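Local coordinates for protein type II restriction enzyme MspI (Moraxella sp., PDB 1SA3) that recognises the double-stranded DNA sequence 5'-CCGG-3' and cleaves it after the first cytosine, leaving fragments with 5'-phosphate ends, at residues 241-244 with 245-249; 228-231 with 232-236; 182-185 with 186-190. All coordinates share one frame; numbering follows the deposited sequence.

Contact 1: residues 241-244 with 245-249; sequences FGTG and LNWTY. With nucleotides of chain B.
Thr243 carries OG1 between its own backbone N and carbonyl carbon (chi1 60°), while Trp247 holds CG anti to its carbonyl carbon (chi1 -67°); together these rotations set the hydroxyl beside the pyrrole N-H of the indole four residues on. Trp247 NE1 donates to Thr243 OG1 across 3.2 Å, the oxygen lying somewhat tilted from the indole plane. The same oxygen accepts the Leu245 N-H, a fairly straight bond of 3.3 Å from Leu245 N to Thr243 OG1. Its own proton goes to the carbonyl of Gly240, so three bonds grip one buried hydroxyl and fix its rotation. Phe241 approaches the indole edge-on in a T-shaped stack, with the Phe241 ring centroid 4.9 Å from that of the Trp247 six-membered ring and the planes at 67°. Its leading atom, Phe241 CD2, sits over the middle of the indole, 3.7 Å from Trp247 CD2. This is the turn by which the chain, having left helix 222-234, enters strand 246-249, an outermost strand of a three-stranded antiparallel sheet; Gly242 and Gly244 take positive phi in it. Phe182, Phe260 and His154 also meet the indole. Further along, the strand reads DNA. Thr248 OG1 accepts from N4 of cytosine DC4 of chain B at 2.9 Å. The Tyr249 carbonyl O accepts from N4 of the next cytosine, DC5 of chain B, at 3.1 Å. The Tyr249 ring meets both bases: one face lies against DC5, with Tyr249 CZ 3.6 Å from C5 of that base, whereas the ring edge meets DC4, Tyr249 CE1 coming to 3.5 Å from its C6.

Contact 2: residues 228-231 with 232-236; sequences DRIA and EGSKA
Arg229 and Glu232 run side by side and join in a salt bridge between residues three apart on the helix. Arg229 NH2 donates to Glu232 OE1 at 2.9 Å, with the oxygen at the guanidinium edge, close to its plane, and met nearly end-on. Arg229 NE reaches the same Glu232 OE1 only weakly, at 3.5 Å, and the two flat groups are turned 60° apart. Bends at chi2 and chi3 fold the arginine back toward Glu232, whose chain stays extended. One residue on from Arg229, the Ile230 carbonyl O accepts from Ser234 OG at 2.8 Å. These pairs ride on the last turns of helix 222-234, where Glu232 N bonds to Asp228 O and Gly233 N to Arg229 O at 2.7 Å. Ser234 N also bonds to Ala231 O, three residues back, at 3.1 Å. Lys235 then curls back, its CE lying 3.4 Å from Ala231 O. In the next shell, Lys125 forms a salt bridge with Glu232 OE2, and Tyr225 makes a cation-pi contact with Arg229. Asp228 turns instead to Lys220, while Ile230 packs on Ile183 and Arg179 of helix 179-188.

Contact 3: residues 182-185 with 186-190; sequences FIRW and CVTLR
Hydrogen bonds concentrate where Arg184 and Thr188 meet. The Arg184 carbonyl O accepts twice from Thr188, from N at 2.9 Å and from OG1 at 2.6 Å, the two donors arriving from opposite faces of the carbonyl plane. Thr188 OG1 in turn accepts from Arg190 N at 3.2 Å, closing an ST turn. Leu189 N donates to Trp185 O at 2.7 Å, after which Leu189 leaves the helix with a phi of 75°. Cys186 and Val187 keep the ordinary bonds to the carbonyls of Phe182 and Ile183. A weaker CA-H...O contact joins Trp185 CA and Arg190 O, 3.5 Å apart.

CH-pi and apolar packing centre on Trp185. With CG anti to the backbone N (chi1 -177°), the indole is placed where Leu189 lies against one of its faces. Leu189 CA sits 4.0 Å from the centroid of the Trp185 five-membered ring, 18° off the normal. Leu189 CD2 lies on that same face toward the rim, 3.8 Å from Trp185 CZ2.

Sulfur-aromatic contacts belong to Cys186. Its SG stands 4.3 Å from the centroid of the Phe182 ring in an oblique approach, and more distantly it meets the edge of the Trp185 six-membered ring.

Residues 182-188 form the end of helix 179-188, set against helices 133-140 and 222-234; Arg184 NH2 makes a salt bridge with Asp223 in the latter. Because Thr188 OG1 both donates to Arg184 O and accepts from Arg190 N, one buried hydroxyl ties the Arg184 carbonyl to the chain that leaves the helix, and the bonds leave little freedom for its rotation.

The three contacts pack around one another. The centres of contact 1 and contact 2 are about 11 Å apart. Contact 3 has its centre about 13 Å from that of contact 1 and meets it through Phe182 CZ, 3.4 Å from Trp247 CZ2. It meets contact 2 through Ile183 CD1, 3.6 Å from Ile230 CD1. Contact 2 reaches contact 1 where Arg229 CD lies 3.8 Å from Leu245 CD2. Contact 1 touches the DNA directly. The nearest atom of contact 2 is about 8 Å from the DNA. The nearest atom of contact 3 is about 7 Å from the DNA. The sodium ion is bound by Glu35, Asp84 and Asp99, none of which belongs to these segments.

Contact 1: residues 241-244 with 245-249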
loop_
_atom_site.group_PDB
_atom_site.type_symbol
_atom_site.label_atom_id
_atom_site.label_comp_id
_atom_site.label_asym_id
_atom_site.label_seq_id
_atom_site.Cartn_x
_atom_site.Cartn_y
_atom_site.Cartn_z
ATOM N N PHE E 241 17.690 5.961 4.119
ATOM C CA PHE E 241 18.132 7.311 4.446
ATOM C C PHE E 241 17.178 7.963 5.438
ATOM O O PHE E 241 16.880 9.156 5.354
ATOM C CB PHE E 241 18.250 8.134 3.159
ATOM C CG PHE E 241 19.191 7.524 2.159
ATOM C CD1 PHE E 241 20.566 7.525 2.394
ATOM C CD2 PHE E 241 18.704 6.865 1.036
ATOM C CE1 PHE E 241 21.441 6.871 1.523
ATOM C CE2 PHE E 241 19.567 6.210 0.162
ATOM C CZ PHE E 241 20.944 6.212 0.409
ATOM N N GLY E 242 16.700 7.155 6.379
ATOM C CA GLY E 242 15.800 7.651 7.404
ATOM C C GLY E 242 14.319 7.538 7.101
ATOM O O GLY E 242 13.494 7.739 7.995
ATOM N N THR E 243 13.972 7.213 5.855
ATOM C CA THR E 243 12.563 7.093 5.475
ATOM C C THR E 243 11.954 5.741 5.822
ATOM O O THR E 243 10.734 5.617 5.886
ATOM C CB THR E 243 12.340 7.278 3.960
ATOM O OG1 THR E 243 13.088 6.285 3.251
ATOM C CG2 THR E 243 12.752 8.661 3.511
ATOM N N GLY E 244 12.788 4.728 6.026
ATOM C CA GLY E 244 12.259 3.413 6.348
ATOM C C GLY E 244 11.778 2.657 5.114
ATOM O O GLY E 244 11.294 1.525 5.201
ATOM N N LEU E 245 11.886 3.299 3.960
ATOM C CA LEU E 245 11.500 2.671 2.704
ATOM C C LEU E 245 12.788 2.125 2.106
ATOM O O LEU E 245 13.876 2.614 2.423
ATOM C CB LEU E 245 10.900 3.709 1.750
ATOM C CG LEU E 245 9.604 4.386 2.201
ATOM C CD1 LEU E 245 9.193 5.423 1.164
ATOM C CD2 LEU E 245 8.510 3.338 2.376
ATOM N N ASN E 246 12.677 1.114 1.255
ATOM C CA ASN E 246 13.856 0.556 0.611
ATOM C C ASN E 246 13.968 1.203 -0.759
ATOM O O ASN E 246 13.060 1.076 -1.584
ATOM C CB ASN E 246 13.728 -0.959 0.460
ATOM C CG ASN E 246 13.416 -1.646 1.774
ATOM O OD1 ASN E 246 12.270 -1.671 2.223
ATOM N ND2 ASN E 246 14.440 -2.193 2.407
ATOM N N TRP E 247 15.069 1.918 -0.987
ATOM C CA TRP E 247 15.309 2.594 -2.259
ATOM C C TRP E 247 16.031 1.685 -3.256
ATOM O O TRP E 247 17.090 1.140 -2.953
ATOM C CB TRP E 247 16.184 3.839 -2.045
ATOM C CG TRP E 247 15.557 4.953 -1.255
ATOM C CD1 TRP E 247 14.636 4.844 -0.262
ATOM C CD2 TRP E 247 15.881 6.352 -1.355
ATOM N NE1 TRP E 247 14.362 6.086 0.271
ATOM C CE2 TRP E 247 15.114 7.028 -0.384
ATOM C CE3 TRP E 247 16.749 7.090 -2.172
ATOM C CZ2 TRP E 247 15.186 8.414 -0.203
ATOM C CZ3 TRP E 247 16.823 8.475 -1.991
ATOM C CH2 TRP E 247 16.041 9.118 -1.012
ATOM N N THR E 248 15.474 1.527 -4.450
ATOM C CA THR E 248 16.138 0.710 -5.459
ATOM C C THR E 248 15.752 1.231 -6.844
ATOM O O THR E 248 15.370 2.401 -6.978
ATOM C CB THR E 248 15.795 -0.798 -5.275
ATOM O OG1 THR E 248 16.477 -1.570 -6.272
ATOM C CG2 THR E 248 14.301 -1.031 -5.366
ATOM N N TYR E 249 15.852 0.410 -7.883
ATOM C CA TYR E 249 15.517 0.914 -9.208
ATOM C C TYR E 249 14.410 0.168 -9.935
ATOM O O TYR E 249 14.170 -1.023 -9.700
ATOM C CB TYR E 249 16.771 0.965 -10.104
ATOM C CG TYR E 249 17.204 -0.365 -10.695
ATOM C CD1 TYR E 249 18.000 -1.260 -9.974
ATOM C CD2 TYR E 249 16.834 -0.716 -11.993
ATOM C CE1 TYR E 249 18.420 -2.473 -10.543
ATOM C CE2 TYR E 249 17.238 -1.920 -12.562
ATOM C CZ TYR E 249 18.029 -2.789 -11.841
ATOM O OH TYR E 249 18.417 -3.968 -12.434
ATOM P P DC B 5 21.984 -7.637 -12.739
ATOM O OP1 DC B 5 22.856 -8.718 -13.272
ATOM O OP2 DC B 5 22.157 -6.249 -13.226
ATOM O "O5'" DC B 5 20.489 -8.068 -13.078
ATOM C "C5'" DC B 5 19.387 -7.507 -12.389
ATOM C "C4'" DC B 5 18.190 -8.420 -12.506
ATOM O "O4'" DC B 5 17.280 -8.087 -11.433
ATOM C "C3'" DC B 5 17.399 -8.315 -13.815
ATOM O "O3'" DC B 5 17.075 -9.609 -14.339
ATOM C "C2'" DC B 5 16.133 -7.582 -13.411
ATOM C "C1'" DC B 5 15.974 -7.921 -11.940
ATOM N N1 DC B 5 15.327 -6.848 -11.174
ATOM C C2 DC B 5 14.129 -7.131 -10.541
ATOM O O2 DC B 5 13.703 -8.291 -10.586
ATOM N N3 DC B 5 13.464 -6.142 -9.901
ATOM C C4 DC B 5 13.978 -4.907 -9.865
ATOM N N4 DC B 5 13.281 -3.958 -9.236
ATOM C C5 DC B 5 15.227 -4.595 -10.474
ATOM C C6 DC B 5 15.866 -5.588 -11.109
ATOM P P DC B 4 24.124 -3.402 -7.841
ATOM O OP1 DC B 4 25.515 -3.657 -8.295
ATOM O OP2 DC B 4 23.497 -2.089 -8.114
ATOM O "O5'" DC B 4 23.189 -4.551 -8.426
ATOM C "C5'" DC B 4 23.545 -5.922 -8.241
ATOM C "C4'" DC B 4 22.550 -6.833 -8.918
ATOM O "O4'" DC B 4 21.300 -6.828 -8.190
ATOM C "C3'" DC B 4 22.204 -6.495 -10.371
ATOM O "O3'" DC B 4 22.096 -7.705 -11.136
ATOM C "C2'" DC B 4 20.836 -5.850 -10.247
ATOM C "C1'" DC B 4 20.242 -6.662 -9.118
ATOM N N1 DC B 4 19.103 -6.036 -8.426
ATOM C C2 DC B 4 17.934 -6.785 -8.258
ATOM O O2 DC B 4 17.918 -7.964 -8.649
ATOM N N3 DC B 4 16.853 -6.208 -7.675
ATOM C C4 DC B 4 16.916 -4.941 -7.262
ATOM N N4 DC B 4 15.822 -4.402 -6.711
ATOM C C5 DC B 4 18.106 -4.163 -7.401
ATOM C C6 DC B 4 19.167 -4.748 -7.980
#

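Contact 2: residues 228-231 with 232-236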
loop_
_atom_site.group_PDB
_atom_site.type_symbol
_atom_site.label_atom_id
_atom_site.label_comp_id
_atom_site.label_asym_id
_atom_site.label_seq_id
_atom_site.Cartn_x
_atom_site.Cartn_y
_atom_site.Cartn_z
ATOM N N ASP E 228 5.420 3.890 11.541
ATOM C CA ASP E 228 6.194 2.653 11.503
ATOM C C ASP E 228 7.469 2.814 10.680
ATOM O O ASP E 228 8.542 2.392 11.108
ATOM C CB ASP E 228 5.366 1.500 10.923
ATOM C CG ASP E 228 4.209 1.092 11.825
ATOM O OD1 ASP E 228 4.227 1.427 13.027
ATOM O OD2 ASP E 228 3.284 0.421 11.325
ATOM N N ARG E 229 7.347 3.411 9.496
ATOM C CA ARG E 229 8.502 3.627 8.625
ATOM C C ARG E 229 9.508 4.585 9.285
ATOM O O ARG E 229 10.716 4.352 9.228
ATOM C CB ARG E 229 8.057 4.205 7.274
ATOM C CG ARG E 229 7.129 3.304 6.460
ATOM C CD ARG E 229 7.843 2.063 5.930
ATOM N NE ARG E 229 8.135 1.084 6.973
ATOM C CZ ARG E 229 7.217 0.348 7.592
ATOM N NH1 ARG E 229 5.935 0.475 7.279
ATOM N NH2 ARG E 229 7.580 -0.522 8.524
ATOM N N ILE E 230 9.005 5.656 9.903
ATOM C CA ILE E 230 9.861 6.642 10.585
ATOM C C ILE E 230 10.654 5.961 11.695
ATOM O O ILE E 230 11.844 6.225 11.872
ATOM C CB ILE E 230 9.034 7.793 11.229
ATOM C CG1 ILE E 230 8.398 8.664 10.144
ATOM C CG2 ILE E 230 9.931 8.648 12.134
ATOM C CD1 ILE E 230 9.394 9.419 9.299
ATOM N N ALA E 231 9.990 5.089 12.448
ATOM C CA ALA E 231 10.654 4.368 13.535
ATOM C C ALA E 231 11.747 3.469 12.960
ATOM O O ALA E 231 12.878 3.450 13.452
ATOM C CB ALA E 231 9.634 3.531 14.318
ATOM N N GLU E 232 11.396 2.733 11.911
ATOM C CA GLU E 232 12.322 1.827 11.247
ATOM C C GLU E 232 13.513 2.599 10.679
ATOM O O GLU E 232 14.655 2.148 10.757
ATOM C CB GLU E 232 11.595 1.095 10.119
ATOM C CG GLU E 232 12.383 -0.029 9.480
ATOM C CD GLU E 232 11.665 -0.623 8.285
ATOM O OE1 GLU E 232 10.484 -1.010 8.430
ATOM O OE2 GLU E 232 12.282 -0.701 7.203
ATOM N N GLY E 233 13.235 3.766 10.107
ATOM C CA GLY E 233 14.288 4.581 9.530
ATOM C C GLY E 233 15.146 5.313 10.544
ATOM O O GLY E 233 16.218 5.812 10.201
ATOM N N SER E 234 14.689 5.380 11.790
ATOM C CA SER E 234 15.441 6.072 12.833
ATOM C C SER E 234 16.526 5.211 13.477
ATOM O O SER E 234 17.447 5.739 14.103
ATOM C CB SER E 234 14.496 6.587 13.923
ATOM O OG SER E 234 13.674 7.630 13.437
ATOM N N LYS E 235 16.420 3.893 13.328
ATOM C CA LYS E 235 17.406 2.990 13.910
ATOM C C LYS E 235 18.808 3.310 13.405
ATOM O O LYS E 235 18.975 4.076 12.454
ATOM C CB LYS E 235 17.058 1.534 13.596
ATOM C CG LYS E 235 15.657 1.132 14.032
ATOM C CD LYS E 235 15.358 1.572 15.461
ATOM C CE LYS E 235 13.915 1.264 15.837
ATOM N NZ LYS E 235 13.538 1.837 17.161
ATOM N N ALA E 236 19.808 2.714 14.048
ATOM C CA ALA E 236 21.213 2.939 13.715
ATOM C C ALA E 236 21.551 2.889 12.227
ATOM O O ALA E 236 22.294 3.738 11.725
ATOM C CB ALA E 236 22.083 1.942 14.474
#

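Contact 3: residues 182-185 with 186-190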
loop_
_atom_site.group_PDB
_atom_site.type_symbol
_atom_site.label_atom_id
_atom_site.label_comp_id
_atom_site.label_asym_id
_atom_site.label_seq_id
_atom_site.Cartn_x
_atom_site.Cartn_y
_atom_site.Cartn_z
ATOM N N PHE E 182 7.834 12.669 2.471
ATOM C CA PHE E 182 8.391 11.725 1.502
ATOM C C PHE E 182 7.636 10.392 1.548
ATOM O O PHE E 182 7.206 9.870 0.518
ATOM C CB PHE E 182 9.874 11.478 1.803
ATOM C CG PHE E 182 10.620 10.773 0.695
ATOM C CD1 PHE E 182 11.319 11.503 -0.261
ATOM C CD2 PHE E 182 10.661 9.383 0.632
ATOM C CE1 PHE E 182 12.060 10.865 -1.262
ATOM C CE2 PHE E 182 11.397 8.735 -0.365
ATOM C CZ PHE E 182 12.102 9.483 -1.315
ATOM N N ILE E 183 7.469 9.843 2.746
ATOM C CA ILE E 183 6.778 8.569 2.891
ATOM C C ILE E 183 5.313 8.656 2.483
ATOM O O ILE E 183 4.828 7.844 1.698
ATOM C CB ILE E 183 6.840 8.055 4.338
ATOM C CG1 ILE E 183 8.296 7.877 4.767
ATOM C CG2 ILE E 183 6.111 6.723 4.437
ATOM C CD1 ILE E 183 8.489 7.768 6.258
ATOM N N ARG E 184 4.610 9.642 3.024
ATOM C CA ARG E 184 3.194 9.812 2.717
ATOM C C ARG E 184 2.970 10.019 1.220
ATOM O O ARG E 184 2.052 9.440 0.637
ATOM C CB ARG E 184 2.625 10.994 3.516
ATOM C CG ARG E 184 1.117 11.140 3.450
ATOM C CD ARG E 184 0.644 12.294 4.340
ATOM N NE ARG E 184 0.921 12.055 5.755
ATOM C CZ ARG E 184 0.183 11.289 6.552
ATOM N NH1 ARG E 184 -0.894 10.676 6.080
ATOM N NH2 ARG E 184 0.520 11.137 7.830
ATOM N N TRP E 185 3.816 10.825 0.583
ATOM C CA TRP E 185 3.648 11.068 -0.842
ATOM C C TRP E 185 3.940 9.817 -1.675
ATOM O O TRP E 185 3.243 9.536 -2.648
ATOM C CB TRP E 185 4.543 12.215 -1.313
ATOM C CG TRP E 185 4.339 12.523 -2.753
ATOM C CD1 TRP E 185 3.403 13.357 -3.292
ATOM C CD2 TRP E 185 5.031 11.932 -3.856
ATOM N NE1 TRP E 185 3.468 13.321 -4.663
ATOM C CE2 TRP E 185 4.460 12.453 -5.036
ATOM C CE3 TRP E 185 6.080 11.009 -3.960
ATOM C CZ2 TRP E 185 4.901 12.079 -6.313
ATOM C CZ3 TRP E 185 6.519 10.637 -5.225
ATOM C CH2 TRP E 185 5.929 11.173 -6.385
ATOM N N CYS E 186 4.967 9.065 -1.293
ATOM C CA CYS E 186 5.315 7.852 -2.025
ATOM C C CYS E 186 4.183 6.826 -2.059
ATOM O O CYS E 186 3.949 6.199 -3.092
ATOM C CB CYS E 186 6.557 7.190 -1.420
ATOM S SG CYS E 186 8.113 7.900 -1.977
ATOM N N VAL E 187 3.489 6.652 -0.937
ATOM C CA VAL E 187 2.399 5.677 -0.869
ATOM C C VAL E 187 1.001 6.224 -1.151
ATOM O O VAL E 187 0.077 5.443 -1.355
ATOM C CB VAL E 187 2.373 4.934 0.499
ATOM C CG1 VAL E 187 3.687 4.202 0.706
ATOM C CG2 VAL E 187 2.130 5.913 1.652
ATOM N N THR E 188 0.827 7.547 -1.179
ATOM C CA THR E 188 -0.508 8.099 -1.445
ATOM C C THR E 188 -0.595 9.115 -2.572
ATOM O O THR E 188 -1.688 9.425 -3.043
ATOM C CB THR E 188 -1.102 8.806 -0.212
ATOM O OG1 THR E 188 -0.370 10.016 0.036
ATOM C CG2 THR E 188 -1.063 7.895 1.007
ATOM N N LEU E 189 0.553 9.640 -2.981
ATOM C CA LEU E 189 0.650 10.660 -4.025
ATOM C C LEU E 189 0.224 12.034 -3.528
ATOM O O LEU E 189 -0.099 12.928 -4.308
ATOM C CB LEU E 189 -0.158 10.294 -5.272
ATOM C CG LEU E 189 0.507 9.315 -6.236
ATOM C CD1 LEU E 189 -0.276 9.311 -7.532
ATOM C CD2 LEU E 189 1.958 9.716 -6.504
ATOM N N ARG E 190 0.227 12.200 -2.217
ATOM C CA ARG E 190 -0.096 13.487 -1.626
ATOM C C ARG E 190 0.812 13.617 -0.408
ATOM O O ARG E 190 0.856 12.725 0.441
ATOM C CB ARG E 190 -1.572 13.552 -1.228
ATOM C CG ARG E 190 -1.987 14.930 -0.745
ATOM C CD ARG E 190 -3.466 14.988 -0.417
ATOM N NE ARG E 190 -3.788 16.167 0.382
ATOM C CZ ARG E 190 -5.012 16.480 0.796
ATOM N NH1 ARG E 190 -6.042 15.700 0.488
ATOM N NH2 ARG E 190 -5.205 17.573 1.522
#